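Local coordinates for topoisomerase I-like protein (Leishmania donovani, PDB 2B9S) that probably relaxes supercoiled DNA as the large subunit of a heterodimeric type IB topoisomerase, cutting one strand through a transient covalent link to a tyrosine of its partner chain, at residues M264-F267 / H273-Q276; F283-A288 / K383-Y388; Q314-P317 / V321-D324; Q348-R353 / M358-Q363. All coordinates share one frame; numbering follows the deposited sequence.

Interaction 1. Residues M264-F267 / H273-Q276; sequences MEDF and HVAQ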
loop_
_atom_site.group_PDB
_atom_site.type_symbol
_atom_site.label_atom_id
_atom_site.label_comp_id
_atom_site.label_asym_id
_atom_site.label_seq_id
_atom_site.Cartn_x
_atom_site.Cartn_y
_atom_site.Cartn_z
ATOM N N MET D 264 14.597 -6.713 27.860
ATOM C CA MET D 264 15.189 -7.903 28.484
ATOM C C MET D 264 15.002 -7.974 30.011
ATOM O O MET D 264 14.962 -9.060 30.587
ATOM C CB MET D 264 16.653 -8.071 28.086
ATOM C CG MET D 264 16.831 -8.884 26.824
ATOM S SD MET D 264 18.533 -8.811 26.282
ATOM C CE MET D 264 18.383 -7.952 24.705
ATOM N N GLU D 265 14.893 -6.812 30.647
ATOM C CA GLU D 265 14.498 -6.721 32.043
ATOM C C GLU D 265 12.997 -7.015 32.214
ATOM O O GLU D 265 12.587 -7.581 33.241
ATOM C CB GLU D 265 14.864 -5.344 32.617
ATOM N N ASP D 266 12.191 -6.641 31.212
ATOM C CA ASP D 266 10.745 -6.896 31.209
ATOM C C ASP D 266 10.390 -8.370 30.985
ATOM O O ASP D 266 9.285 -8.796 31.327
ATOM C CB ASP D 266 10.034 -6.071 30.139
ATOM C CG ASP D 266 10.107 -4.589 30.382
ATOM O OD1 ASP D 266 10.304 -4.157 31.543
ATOM O OD2 ASP D 266 9.947 -3.845 29.391
ATOM N N PHE D 267 11.305 -9.138 30.392
ATOM C CA PHE D 267 11.118 -10.584 30.279
ATOM C C PHE D 267 10.857 -11.208 31.646
ATOM O O PHE D 267 10.123 -12.192 31.756
ATOM C CB PHE D 267 12.332 -11.265 29.641
ATOM C CG PHE D 267 12.484 -10.997 28.174
ATOM C CD1 PHE D 267 11.385 -10.633 27.389
ATOM C CD2 PHE D 267 13.733 -11.130 27.560
ATOM C CE1 PHE D 267 11.530 -10.381 26.020
ATOM C CE2 PHE D 267 13.888 -10.878 26.192
ATOM C CZ PHE D 267 12.782 -10.500 25.422
ATOM N N HIS D 273 0.942 -7.984 31.064
ATOM C CA HIS D 273 1.043 -6.996 29.989
ATOM C C HIS D 273 2.503 -6.650 29.649
ATOM O O HIS D 273 2.883 -6.628 28.474
ATOM C CB HIS D 273 0.255 -5.715 30.327
ATOM C CG HIS D 273 0.536 -4.576 29.394
ATOM N ND1 HIS D 273 0.208 -4.613 28.057
ATOM C CD2 HIS D 273 1.143 -3.383 29.596
ATOM C CE1 HIS D 273 0.598 -3.494 27.475
ATOM N NE2 HIS D 273 1.169 -2.730 28.388
ATOM N N VAL D 274 3.312 -6.395 30.678
ATOM C CA VAL D 274 4.716 -5.991 30.503
ATOM C C VAL D 274 5.554 -7.088 29.826
ATOM O O VAL D 274 6.325 -6.798 28.889
ATOM C CB VAL D 274 5.369 -5.499 31.848
ATOM C CG1 VAL D 274 6.820 -5.116 31.653
ATOM C CG2 VAL D 274 4.629 -4.287 32.400
ATOM N N ALA D 275 5.387 -8.335 30.286
ATOM C CA ALA D 275 6.119 -9.483 29.732
ATOM C C ALA D 275 5.749 -9.749 28.271
ATOM O O ALA D 275 6.623 -10.061 27.461
ATOM C CB ALA D 275 5.901 -10.738 30.579
ATOM N N GLN D 276 4.454 -9.628 27.964
ATOM C CA GLN D 276 3.924 -9.743 26.595
ATOM C C GLN D 276 4.437 -8.617 25.692
ATOM O O GLN D 276 4.904 -8.879 24.572
ATOM C CB GLN D 276 2.385 -9.761 26.596
ATOM C CG GLN D 276 1.791 -11.085 27.051
ATOM C CD GLN D 276 0.291 -11.180 26.880
ATOM O OE1 GLN D 276 -0.361 -10.254 26.422
ATOM N NE2 GLN D 276 -0.261 -12.308 27.254
#
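Asp266 and Val274 meet where the chain turns from helix 236-266 into helix 272-287, and their side chains cross at about a right angle. The aspartate can be followed atom by atom. Its CB starts toward the second helix and comes to 3.7 Å from Val274 CG1. With CG beside the backbone N and anti to the carbonyl carbon (chi1 -65°), the carboxylate is carried along the same methyl group: Asp266 CG lies 3.6 Å from Val274 CG1. At the tip, Asp266 OD1 is also 3.6 Å from that methyl, while Asp266 OD2 stands further off, at 4.1 Å from Val274 CG1. One branch of the valine thus receives the whole length of the acid. It can do so because Val274 CG1 is anti to its own backbone N (chi1 179°), reaching back toward the first helix. The backbone adds a second point of approach, Asp266 O lying 3.6 Å from Ala275 CA.

This is the short connection between two consecutive helices of the catalytic core, with five residues between the segments. Val274 N donates a hydrogen bond to Asp271 OD1 in the turn. Next to Asp266, Phe267 points the other way and packs on Val343 and Leu346 of helix 341-351 and on Tyr282 of helix 272-287.

No hydrogen bond or ion pair spans the two segments. A carboxylate laid against a methyl group gives dispersion and shape fit without directional preference, so the corner probably relies on close backbone approach and on the apolar packing of its neighbours.

Interaction 2. Residues F283-A288 / K383-Y388; sequences FIDRLA and KVFRTY. With VO4 (vanadate ion), chain F; nucleotides of chain C; nucleotides of chain A.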
loop_
_atom_site.group_PDB
_atom_site.type_symbol
_atom_site.label_atom_id
_atom_site.label_comp_id
_atom_site.label_asym_id
_atom_site.label_seq_id
_atom_site.Cartn_x
_atom_site.Cartn_y
_atom_site.Cartn_z
ATOM N N PHE D 283 10.186 -9.411 19.009
ATOM C CA PHE D 283 9.836 -9.854 17.659
ATOM C C PHE D 283 9.950 -8.746 16.622
ATOM O O PHE D 283 10.481 -8.975 15.551
ATOM C CB PHE D 283 8.420 -10.444 17.585
ATOM C CG PHE D 283 8.285 -11.810 18.201
ATOM C CD1 PHE D 283 9.405 -12.579 18.515
ATOM C CD2 PHE D 283 7.026 -12.342 18.435
ATOM C CE1 PHE D 283 9.279 -13.836 19.093
ATOM C CE2 PHE D 283 6.882 -13.603 18.990
ATOM C CZ PHE D 283 8.022 -14.354 19.323
ATOM N N ILE D 284 9.419 -7.568 16.937
ATOM C CA ILE D 284 9.431 -6.409 16.037
ATOM C C ILE D 284 10.869 -5.934 15.767
ATOM O O ILE D 284 11.233 -5.621 14.619
ATOM C CB ILE D 284 8.553 -5.255 16.598
ATOM C CG1 ILE D 284 7.069 -5.659 16.584
ATOM C CG2 ILE D 284 8.790 -3.955 15.846
ATOM C CD1 ILE D 284 6.145 -4.719 17.338
ATOM N N ASP D 285 11.677 -5.908 16.827
ATOM C CA ASP D 285 13.102 -5.605 16.726
ATOM C C ASP D 285 13.877 -6.647 15.913
ATOM O O ASP D 285 14.483 -6.300 14.892
ATOM C CB ASP D 285 13.714 -5.452 18.125
ATOM C CG ASP D 285 15.236 -5.268 18.105
ATOM O OD1 ASP D 285 15.828 -5.027 17.032
ATOM O OD2 ASP D 285 15.838 -5.368 19.186
ATOM N N ARG D 286 13.852 -7.911 16.350
ATOM C CA ARG D 286 14.777 -8.912 15.794
ATOM C C ARG D 286 14.320 -9.489 14.466
ATOM O O ARG D 286 15.153 -9.830 13.623
ATOM C CB ARG D 286 15.084 -10.052 16.793
ATOM C CG ARG D 286 15.638 -9.650 18.163
ATOM C CD ARG D 286 16.551 -8.415 18.153
ATOM N NE ARG D 286 17.827 -8.588 17.455
ATOM C CZ ARG D 286 19.030 -8.362 17.991
ATOM N NH1 ARG D 286 19.164 -7.951 19.253
ATOM N NH2 ARG D 286 20.116 -8.547 17.255
ATOM N N LEU D 287 13.002 -9.583 14.287
ATOM C CA LEU D 287 12.393 -10.194 13.101
ATOM C C LEU D 287 11.709 -9.208 12.149
ATOM O O LEU D 287 11.202 -9.624 11.104
ATOM C CB LEU D 287 11.363 -11.263 13.516
ATOM C CG LEU D 287 11.794 -12.495 14.308
ATOM C CD1 LEU D 287 10.595 -13.370 14.495
ATOM C CD2 LEU D 287 12.907 -13.236 13.575
ATOM N N ALA D 288 11.686 -7.930 12.525
ATOM C CA ALA D 288 11.007 -6.844 11.785
ATOM C C ALA D 288 9.544 -7.135 11.395
ATOM O O ALA D 288 9.135 -6.852 10.274
ATOM C CB ALA D 288 11.854 -6.372 10.549
ATOM N N LYS D 383 6.792 0.742 13.227
ATOM C CA LYS D 383 7.105 0.647 11.794
ATOM C C LYS D 383 8.536 1.090 11.563
ATOM O O LYS D 383 9.181 0.659 10.608
ATOM C CB LYS D 383 6.107 1.424 10.916
ATOM C CG LYS D 383 6.273 2.960 10.910
ATOM C CD LYS D 383 5.233 3.655 10.013
ATOM C CE LYS D 383 5.646 3.634 8.536
ATOM N NZ LYS D 383 6.868 4.491 8.236
ATOM N N VAL D 384 9.029 1.929 12.476
ATOM C CA VAL D 384 10.384 2.496 12.411
ATOM C C VAL D 384 11.472 1.414 12.522
ATOM O O VAL D 384 12.530 1.531 11.886
ATOM C CB VAL D 384 10.592 3.640 13.483
ATOM C CG1 VAL D 384 11.994 4.253 13.384
ATOM C CG2 VAL D 384 9.547 4.723 13.326
ATOM N N PHE D 385 11.211 0.364 13.311
ATOM C CA PHE D 385 12.143 -0.770 13.435
ATOM C C PHE D 385 12.322 -1.503 12.125
ATOM O O PHE D 385 13.341 -2.170 11.877
ATOM C CB PHE D 385 11.651 -1.763 14.488
ATOM C CG PHE D 385 11.965 -1.359 15.900
ATOM C CD1 PHE D 385 11.087 -0.553 16.613
ATOM C CD2 PHE D 385 13.153 -1.787 16.510
ATOM C CE1 PHE D 385 11.373 -0.180 17.935
ATOM C CE2 PHE D 385 13.458 -1.423 17.825
ATOM C CZ PHE D 385 12.576 -0.615 18.542
ATOM N N ARG D 386 11.312 -1.393 11.284
ATOM C CA ARG D 386 11.299 -2.104 10.027
ATOM C C ARG D 386 12.183 -1.355 9.010
ATOM O O ARG D 386 12.975 -1.973 8.284
ATOM C CB ARG D 386 9.845 -2.243 9.564
ATOM C CG ARG D 386 9.563 -3.456 8.781
ATOM C CD ARG D 386 8.049 -3.561 8.491
ATOM N NE ARG D 386 7.845 -4.170 7.186
ATOM C CZ ARG D 386 7.900 -5.470 6.948
ATOM N NH1 ARG D 386 8.135 -6.331 7.935
ATOM N NH2 ARG D 386 7.680 -5.916 5.725
ATOM N N THR D 387 12.023 -0.029 8.977
ATOM C CA THR D 387 12.908 0.889 8.248
ATOM C C THR D 387 14.356 0.776 8.739
ATOM O O THR D 387 15.291 0.727 7.930
ATOM C CB THR D 387 12.461 2.369 8.431
ATOM O OG1 THR D 387 11.071 2.493 8.131
ATOM C CG2 THR D 387 13.255 3.305 7.525
ATOM N N TYR D 388 14.519 0.766 10.062
ATOM C CA TYR D 388 15.815 0.581 10.705
ATOM C C TYR D 388 16.468 -0.748 10.310
ATOM O O TYR D 388 17.642 -0.783 9.930
ATOM C CB TYR D 388 15.680 0.685 12.233
ATOM C CG TYR D 388 16.859 0.098 12.980
ATOM C CD1 TYR D 388 18.048 0.825 13.139
ATOM C CD2 TYR D 388 16.797 -1.197 13.498
ATOM C CE1 TYR D 388 19.141 0.275 13.793
ATOM C CE2 TYR D 388 17.873 -1.755 14.162
ATOM C CZ TYR D 388 19.044 -1.020 14.312
ATOM O OH TYR D 388 20.115 -1.582 14.983
HETATM V V VO4 F . 5.657 -2.787 4.134
HETATM O O1 VO4 F . 6.704 -4.132 3.789
HETATM O O2 VO4 F . 4.787 -2.643 5.662
ATOM P P DC C 17 2.990 1.800 13.614
ATOM O OP1 DC C 17 4.435 2.142 13.611
ATOM O OP2 DC C 17 2.498 0.815 14.571
ATOM O "O5'" DC C 17 2.234 3.161 13.861
ATOM C "C5'" DC C 17 2.527 4.355 13.158
ATOM C "C4'" DC C 17 1.442 5.327 13.556
ATOM O "O4'" DC C 17 0.211 4.965 12.881
ATOM C "C3'" DC C 17 1.094 5.338 15.047
ATOM O "O3'" DC C 17 1.043 6.689 15.440
ATOM C "C2'" DC C 17 -0.320 4.781 15.108
ATOM C "C1'" DC C 17 -0.867 5.268 13.766
ATOM N N1 DC C 17 -2.125 4.587 13.310
ATOM C C2 DC C 17 -3.063 5.319 12.582
ATOM O O2 DC C 17 -2.826 6.528 12.336
ATOM N N3 DC C 17 -4.205 4.697 12.167
ATOM C C4 DC C 17 -4.424 3.408 12.464
ATOM N N4 DC C 17 -5.577 2.884 12.046
ATOM C C5 DC C 17 -3.495 2.629 13.213
ATOM C C6 DC C 17 -2.364 3.248 13.603
ATOM P P DT A 10 6.755 3.958 4.550
ATOM O OP1 DT A 10 7.589 3.477 5.647
ATOM O OP2 DT A 10 7.303 4.617 3.334
ATOM O "O5'" DT A 10 5.922 2.711 3.996
ATOM C "C5'" DT A 10 5.539 1.608 4.841
ATOM C "C4'" DT A 10 4.839 0.550 4.021
ATOM O "O4'" DT A 10 3.687 1.088 3.331
ATOM C "C3'" DT A 10 5.671 -0.064 2.893
ATOM O "O3'" DT A 10 5.518 -1.448 2.978
ATOM C "C2'" DT A 10 5.065 0.419 1.581
ATOM C "C1'" DT A 10 3.619 0.502 2.024
ATOM N N1 DT A 10 2.724 1.352 1.210
ATOM C C2 DT A 10 1.505 0.826 0.812
ATOM O O2 DT A 10 1.148 -0.307 1.063
ATOM N N3 DT A 10 0.716 1.683 0.089
ATOM C C4 DT A 10 1.017 2.994 -0.272
ATOM O O4 DT A 10 0.211 3.669 -0.920
ATOM C C5 DT A 10 2.307 3.482 0.155
ATOM C C7 DT A 10 2.812 4.839 -0.282
ATOM C C6 DT A 10 3.090 2.657 0.886
HETATM O O HOH W 1 9.503 -9.416 8.582
#
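The vanadate pocket of the catalytic core includes Arg386, which also reaches across to Ala288 at the end of another helix. The vanadate complex imitates the transition state of strand cleavage, with vanadium bound to O3' of thymidine DT10 of chain A at 1.8 Å. Two nitrogens of the one guanidinium serve different partners at its edge. Arg386 NH2 points almost straight at vanadate O1, at 2.8 Å with an N-H...O angle of 167°, and also bonds Cys427 O, while Arg386 NH1 makes a short but bent and weak bond to Ala288 O (2.6 Å, 128°). Tyr22 OH of the smaller partner chain takes the NE hydrogen, and His429 and Arg290 also hold the vanadate.

The site lies where two helix ends pack together. Ala288, with a positive phi (50°), leaves the helical course at this end of helix 272-287, and helix 384-400 carries the arginine. Behind the site, Phe385 CB rests 3.9 Å from Ile284 CG2, the two side chains crossing near a right angle, and Phe385 CD2 lies 3.8 Å from Asp285 CA. The carboxylate of Asp285 is bound to Arg260 and Tyr263.

Lys383 bridges two DNA strands: its backbone N meets OP1 of DC17 of chain C at 2.8 Å, and its bent side chain brings NZ to 2.9 Å from OP1 of DT10 of chain A.

Interaction 3. Residues Q314-P317 / V321-D324; sequences QLMP and VRFD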
loop_
_atom_site.group_PDB
_atom_site.type_symbol
_atom_site.label_atom_id
_atom_site.label_comp_id
_atom_site.label_asym_id
_atom_site.label_seq_id
_atom_site.Cartn_x
_atom_site.Cartn_y
_atom_site.Cartn_z
ATOM N N GLN D 314 4.694 -22.558 16.457
ATOM C CA GLN D 314 4.876 -23.941 16.848
ATOM C C GLN D 314 6.223 -24.022 17.569
ATOM O O GLN D 314 7.242 -23.590 17.034
ATOM C CB GLN D 314 4.849 -24.817 15.603
ATOM C CG GLN D 314 4.772 -26.291 15.842
ATOM C CD GLN D 314 4.737 -27.059 14.536
ATOM O OE1 GLN D 314 4.326 -26.522 13.502
ATOM N NE2 GLN D 314 5.173 -28.318 14.569
ATOM N N LEU D 315 6.200 -24.532 18.802
ATOM C CA LEU D 315 7.400 -24.653 19.639
ATOM C C LEU D 315 8.155 -25.959 19.359
ATOM O O LEU D 315 7.650 -27.049 19.636
ATOM C CB LEU D 315 7.039 -24.522 21.134
ATOM C CG LEU D 315 6.977 -23.172 21.884
ATOM C CD1 LEU D 315 6.871 -21.937 21.002
ATOM C CD2 LEU D 315 5.860 -23.181 22.916
ATOM N N MET D 316 9.360 -25.816 18.804
ATOM C CA MET D 316 10.228 -26.922 18.388
ATOM C C MET D 316 11.335 -27.178 19.429
ATOM O O MET D 316 11.546 -26.340 20.313
ATOM C CB MET D 316 10.883 -26.600 17.030
ATOM C CG MET D 316 9.958 -25.959 15.997
ATOM S SD MET D 316 8.654 -27.047 15.436
ATOM C CE MET D 316 9.579 -28.103 14.319
ATOM N N PRO D 317 12.057 -28.323 19.304
ATOM C CA PRO D 317 13.033 -28.804 20.296
ATOM C C PRO D 317 14.063 -27.803 20.823
ATOM O O PRO D 317 14.079 -27.550 22.036
ATOM C CB PRO D 317 13.716 -29.977 19.582
ATOM C CG PRO D 317 12.661 -30.505 18.699
ATOM C CD PRO D 317 11.957 -29.274 18.177
ATOM N N VAL D 321 11.373 -21.462 17.359
ATOM C CA VAL D 321 9.973 -21.171 17.074
ATOM C C VAL D 321 9.765 -21.207 15.568
ATOM O O VAL D 321 10.459 -20.530 14.829
ATOM C CB VAL D 321 9.516 -19.815 17.635
ATOM C CG1 VAL D 321 7.980 -19.722 17.636
ATOM C CG2 VAL D 321 10.024 -19.618 19.039
ATOM N N ARG D 322 8.839 -22.052 15.128
ATOM C CA ARG D 322 8.336 -22.055 13.762
ATOM C C ARG D 322 7.090 -21.151 13.632
ATOM O O ARG D 322 6.009 -21.483 14.153
ATOM C CB ARG D 322 7.974 -23.471 13.342
ATOM C CG ARG D 322 7.493 -23.573 11.921
ATOM C CD ARG D 322 7.520 -25.002 11.446
ATOM N NE ARG D 322 8.890 -25.498 11.309
ATOM C CZ ARG D 322 9.227 -26.781 11.126
ATOM N NH1 ARG D 322 8.300 -27.729 11.062
ATOM N NH2 ARG D 322 10.510 -27.117 11.022
ATOM N N PHE D 323 7.267 -20.026 12.932
ATOM C CA PHE D 323 6.187 -19.100 12.543
ATOM C C PHE D 323 5.540 -19.537 11.220
ATOM O O PHE D 323 6.240 -19.857 10.265
ATOM C CB PHE D 323 6.755 -17.688 12.347
ATOM C CG PHE D 323 7.205 -17.018 13.619
ATOM C CD1 PHE D 323 6.379 -16.105 14.263
ATOM C CD2 PHE D 323 8.459 -17.288 14.164
ATOM C CE1 PHE D 323 6.782 -15.472 15.430
ATOM C CE2 PHE D 323 8.866 -16.670 15.329
ATOM C CZ PHE D 323 8.028 -15.763 15.968
ATOM N N ASP D 324 4.215 -19.549 11.152
ATOM C CA ASP D 324 3.526 -19.752 9.866
ATOM C C ASP D 324 2.198 -19.004 9.850
ATOM O O ASP D 324 1.229 -19.396 10.516
ATOM C CB ASP D 324 3.328 -21.241 9.573
ATOM C CG ASP D 324 2.786 -21.513 8.171
ATOM O OD1 ASP D 324 2.547 -20.569 7.372
ATOM O OD2 ASP D 324 2.594 -22.705 7.869
#
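Met316 lays its terminal methyl over one face of the Arg322 guanidinium, with Met316 CE 3.5 Å from Arg322 CZ and displaced toward the rim of the planar group. The thioether folds back to get there, its chain bent at both chi2 and chi3, so that Met316 CG and SD also run past Arg322 CB. On the same side of the hairpin, Gln314 and Arg322 lie side by side pointing the same way, with Gln314 CB 4.1 Å from Arg322 CB. Their flat ends do not stack, since the amide and guanidinium planes stand 79° apart. On the opposite face of the hairpin, Leu315 CD1 comes to 4.2 Å from Val321 CG1.

What sets these side chains in place is the antiparallel pairing beneath them. Gln314 and Arg322 form a hydrogen-bonded pair: Arg322 N gives to Gln314 O and Gln314 N to Arg322 O, both at 2.9 Å. Leu315 and Val321 are the adjoining non-hydrogen-bonded pair. Further out, the arginine makes a salt bridge from Arg322 NE to Asp336 OD2, which probably helps hold the flat group where the methionine methyl can cover it.

The hairpin of strands 313-315 and 320-326 belongs to a three-stranded antiparallel sheet completed by strand 332-338, with 320-326 in the middle. Helix 341-351 packs on the Leu315 and Val321 face, through Tyr344, Leu347 and Gln348, and Phe323 of the central strand meets Phe283 of helix 272-287 edge-to-face.

Interaction 4. Residues Q348-R353 / M358-Q363; sequences QRFTRR and MDIFDQ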
loop_
_atom_site.group_PDB
_atom_site.type_symbol
_atom_site.label_atom_id
_atom_site.label_comp_id
_atom_site.label_asym_id
_atom_site.label_seq_id
_atom_site.Cartn_x
_atom_site.Cartn_y
_atom_site.Cartn_z
ATOM N N GLN D 348 5.881 -20.473 25.962
ATOM C CA GLN D 348 5.212 -21.653 26.518
ATOM C C GLN D 348 4.133 -21.218 27.512
ATOM O O GLN D 348 3.057 -21.775 27.538
ATOM C CB GLN D 348 6.215 -22.601 27.198
ATOM C CG GLN D 348 7.255 -23.237 26.252
ATOM C CD GLN D 348 8.301 -24.045 27.000
ATOM O OE1 GLN D 348 8.939 -23.552 27.937
ATOM N NE2 GLN D 348 8.471 -25.304 26.601
ATOM N N ARG D 349 4.442 -20.220 28.326
ATOM C CA ARG D 349 3.491 -19.635 29.241
ATOM C C ARG D 349 2.303 -19.021 28.481
ATOM O O ARG D 349 1.136 -19.208 28.867
ATOM C CB ARG D 349 4.180 -18.577 30.120
ATOM C CG ARG D 349 3.430 -18.255 31.405
ATOM C CD ARG D 349 4.248 -17.359 32.351
ATOM N NE ARG D 349 3.803 -15.949 32.358
ATOM C CZ ARG D 349 4.571 -14.924 32.746
ATOM N NH1 ARG D 349 5.825 -15.147 33.147
ATOM N NH2 ARG D 349 4.095 -13.679 32.732
ATOM N N PHE D 350 2.611 -18.305 27.396
ATOM C CA PHE D 350 1.616 -17.538 26.648
ATOM C C PHE D 350 0.656 -18.416 25.861
ATOM O O PHE D 350 -0.356 -17.919 25.382
ATOM C CB PHE D 350 2.283 -16.543 25.676
ATOM C CG PHE D 350 3.050 -15.437 26.343
ATOM C CD1 PHE D 350 2.940 -15.201 27.716
ATOM C CD2 PHE D 350 3.880 -14.607 25.586
ATOM C CE1 PHE D 350 3.659 -14.184 28.316
ATOM C CE2 PHE D 350 4.591 -13.570 26.180
ATOM C CZ PHE D 350 4.483 -13.353 27.542
ATOM N N THR D 351 0.987 -19.701 25.703
ATOM C CA THR D 351 0.183 -20.607 24.883
ATOM C C THR D 351 -0.331 -21.864 25.580
ATOM O O THR D 351 -1.106 -22.599 24.983
ATOM C CB THR D 351 0.941 -21.089 23.591
ATOM O OG1 THR D 351 2.152 -21.768 23.947
ATOM C CG2 THR D 351 1.278 -19.933 22.672
ATOM N N ARG D 352 0.075 -22.132 26.819
ATOM C CA ARG D 352 -0.037 -23.512 27.313
ATOM C C ARG D 352 -1.430 -24.186 27.236
ATOM O O ARG D 352 -1.559 -25.299 26.693
ATOM C CB ARG D 352 0.659 -23.738 28.672
ATOM C CG ARG D 352 -0.003 -23.149 29.893
ATOM C CD ARG D 352 0.611 -23.747 31.137
ATOM N NE ARG D 352 -0.119 -24.915 31.631
ATOM C CZ ARG D 352 -0.846 -24.903 32.749
ATOM N NH1 ARG D 352 -0.915 -23.772 33.446
ATOM N NH2 ARG D 352 -1.500 -25.997 33.179
ATOM N N ARG D 353 -2.471 -23.570 27.762
ATOM C CA ARG D 353 -3.724 -24.321 27.745
ATOM C C ARG D 353 -4.755 -23.719 26.772
ATOM O O ARG D 353 -5.946 -23.992 26.864
ATOM C CB ARG D 353 -4.284 -24.497 29.194
ATOM N N MET D 358 -6.998 -18.657 19.722
ATOM C CA MET D 358 -6.868 -17.608 20.733
ATOM C C MET D 358 -5.596 -16.785 20.504
ATOM O O MET D 358 -4.606 -17.312 19.954
ATOM C CB MET D 358 -6.874 -18.225 22.134
ATOM C CG MET D 358 -8.280 -18.675 22.631
ATOM S SD MET D 358 -8.285 -19.586 24.218
ATOM C CE MET D 358 -7.726 -18.343 25.372
ATOM N N ASP D 359 -5.628 -15.502 20.899
ATOM C CA ASP D 359 -4.465 -14.607 20.792
ATOM C C ASP D 359 -3.371 -14.991 21.775
ATOM O O ASP D 359 -3.654 -15.230 22.947
ATOM C CB ASP D 359 -4.806 -13.144 21.149
ATOM C CG ASP D 359 -5.751 -12.468 20.169
ATOM O OD1 ASP D 359 -6.046 -13.017 19.089
ATOM O OD2 ASP D 359 -6.199 -11.347 20.518
ATOM N N ILE D 360 -2.130 -14.945 21.292
ATOM C CA ILE D 360 -0.921 -15.071 22.113
ATOM C C ILE D 360 -0.711 -13.856 23.016
ATOM O O ILE D 360 -0.439 -14.001 24.217
ATOM C CB ILE D 360 0.333 -15.216 21.226
ATOM C CG1 ILE D 360 0.242 -16.473 20.371
ATOM C CG2 ILE D 360 1.605 -15.224 22.091
ATOM C CD1 ILE D 360 1.268 -16.534 19.268
ATOM N N PHE D 361 -0.813 -12.660 22.435
ATOM C CA PHE D 361 -0.677 -11.424 23.210
ATOM C C PHE D 361 -2.034 -10.805 23.535
ATOM O O PHE D 361 -2.300 -9.672 23.184
ATOM C CB PHE D 361 0.242 -10.418 22.503
ATOM C CG PHE D 361 1.589 -10.989 22.118
ATOM C CD1 PHE D 361 2.468 -11.467 23.099
ATOM C CD2 PHE D 361 1.968 -11.065 20.767
ATOM C CE1 PHE D 361 3.701 -12.006 22.738
ATOM C CE2 PHE D 361 3.185 -11.589 20.399
ATOM C CZ PHE D 361 4.067 -12.060 21.388
ATOM N N ASP D 362 -2.867 -11.554 24.253
ATOM C CA ASP D 362 -4.221 -11.114 24.604
ATOM C C ASP D 362 -4.290 -9.868 25.516
ATOM O O ASP D 362 -5.315 -9.189 25.581
ATOM C CB ASP D 362 -5.034 -12.286 25.195
ATOM C CG ASP D 362 -4.636 -12.643 26.634
ATOM O OD1 ASP D 362 -3.492 -13.117 26.883
ATOM O OD2 ASP D 362 -5.514 -12.467 27.513
ATOM N N GLN D 363 -3.181 -9.581 26.194
ATOM C CA GLN D 363 -3.068 -8.443 27.102
ATOM C C GLN D 363 -2.212 -7.298 26.516
ATOM O O GLN D 363 -1.771 -6.415 27.254
ATOM C CB GLN D 363 -2.507 -8.923 28.456
ATOM C CG GLN D 363 -3.414 -9.940 29.194
ATOM C CD GLN D 363 -4.800 -9.387 29.486
ATOM O OE1 GLN D 363 -4.926 -8.290 30.025
ATOM N NE2 GLN D 363 -5.845 -10.143 29.136
#
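Lys354 NZ draws together the two segments in which Phe350 touches Ile360 and Phe361: it gives a hydrogen bond to Phe350 O on one side, and makes a weak one to Asp359 O and a long, weak ion pair with Asp362 OD1 on the other. Within the loop, Gln363 NE2 bonds Asp362 OD2 at 2.9 Å, approaching from above the carboxylate plane.

The side chains beneath are apolar. Phe350 CB lies 3.9 Å from Ile360 CG2, and the ring beyond it, carried beside the backbone N (chi1 -66°), brings CD2 to 3.9 Å from Phe361 CE1. The aromatic side chains meet at a slant. Ile360 CG2 serves twice, since it also sits over the centre of the Phe361 ring, 3.8 Å above its plane. Thr351 CG2 is 4.3 Å from Ile360 CG1, while Thr351 OG1 bonds back to Leu347 O.

The loop after the helix thus folds back over its end. With no direct hydrogen bond between the segments, cohesion between them probably comes mainly from hydrophobic burial; Lys354 supplies polar links to both, while bonds to Gln276, His273 and neighbouring backbone hold the loop as well.

In the fold
Interaction 2 alone reaches the vanadate; the other three lie farther out in the same catalytic core, their nearest atoms about 12 to 14 Å from the DNA. Helix 272-287 ties the set together. Its start takes part in interaction 1 and its end in interaction 2, with centres 18 Å apart. Interaction 4 is joined to interaction 1 by probable hydrogen bonds between His273 ND1 and Gln363 O (2.8 Å) and between Gln363 N and Gln276 OE1 (2.9 Å). From interaction 2, Leu287 CD1 lies 3.8 Å from Phe323 CZ of interaction 3, and Phe283 CE2 is 4.0 Å from Phe361 CZ of interaction 4. Leu315 CD2, 3.6 Å from Gln348 CG, connects interactions 3 and 4.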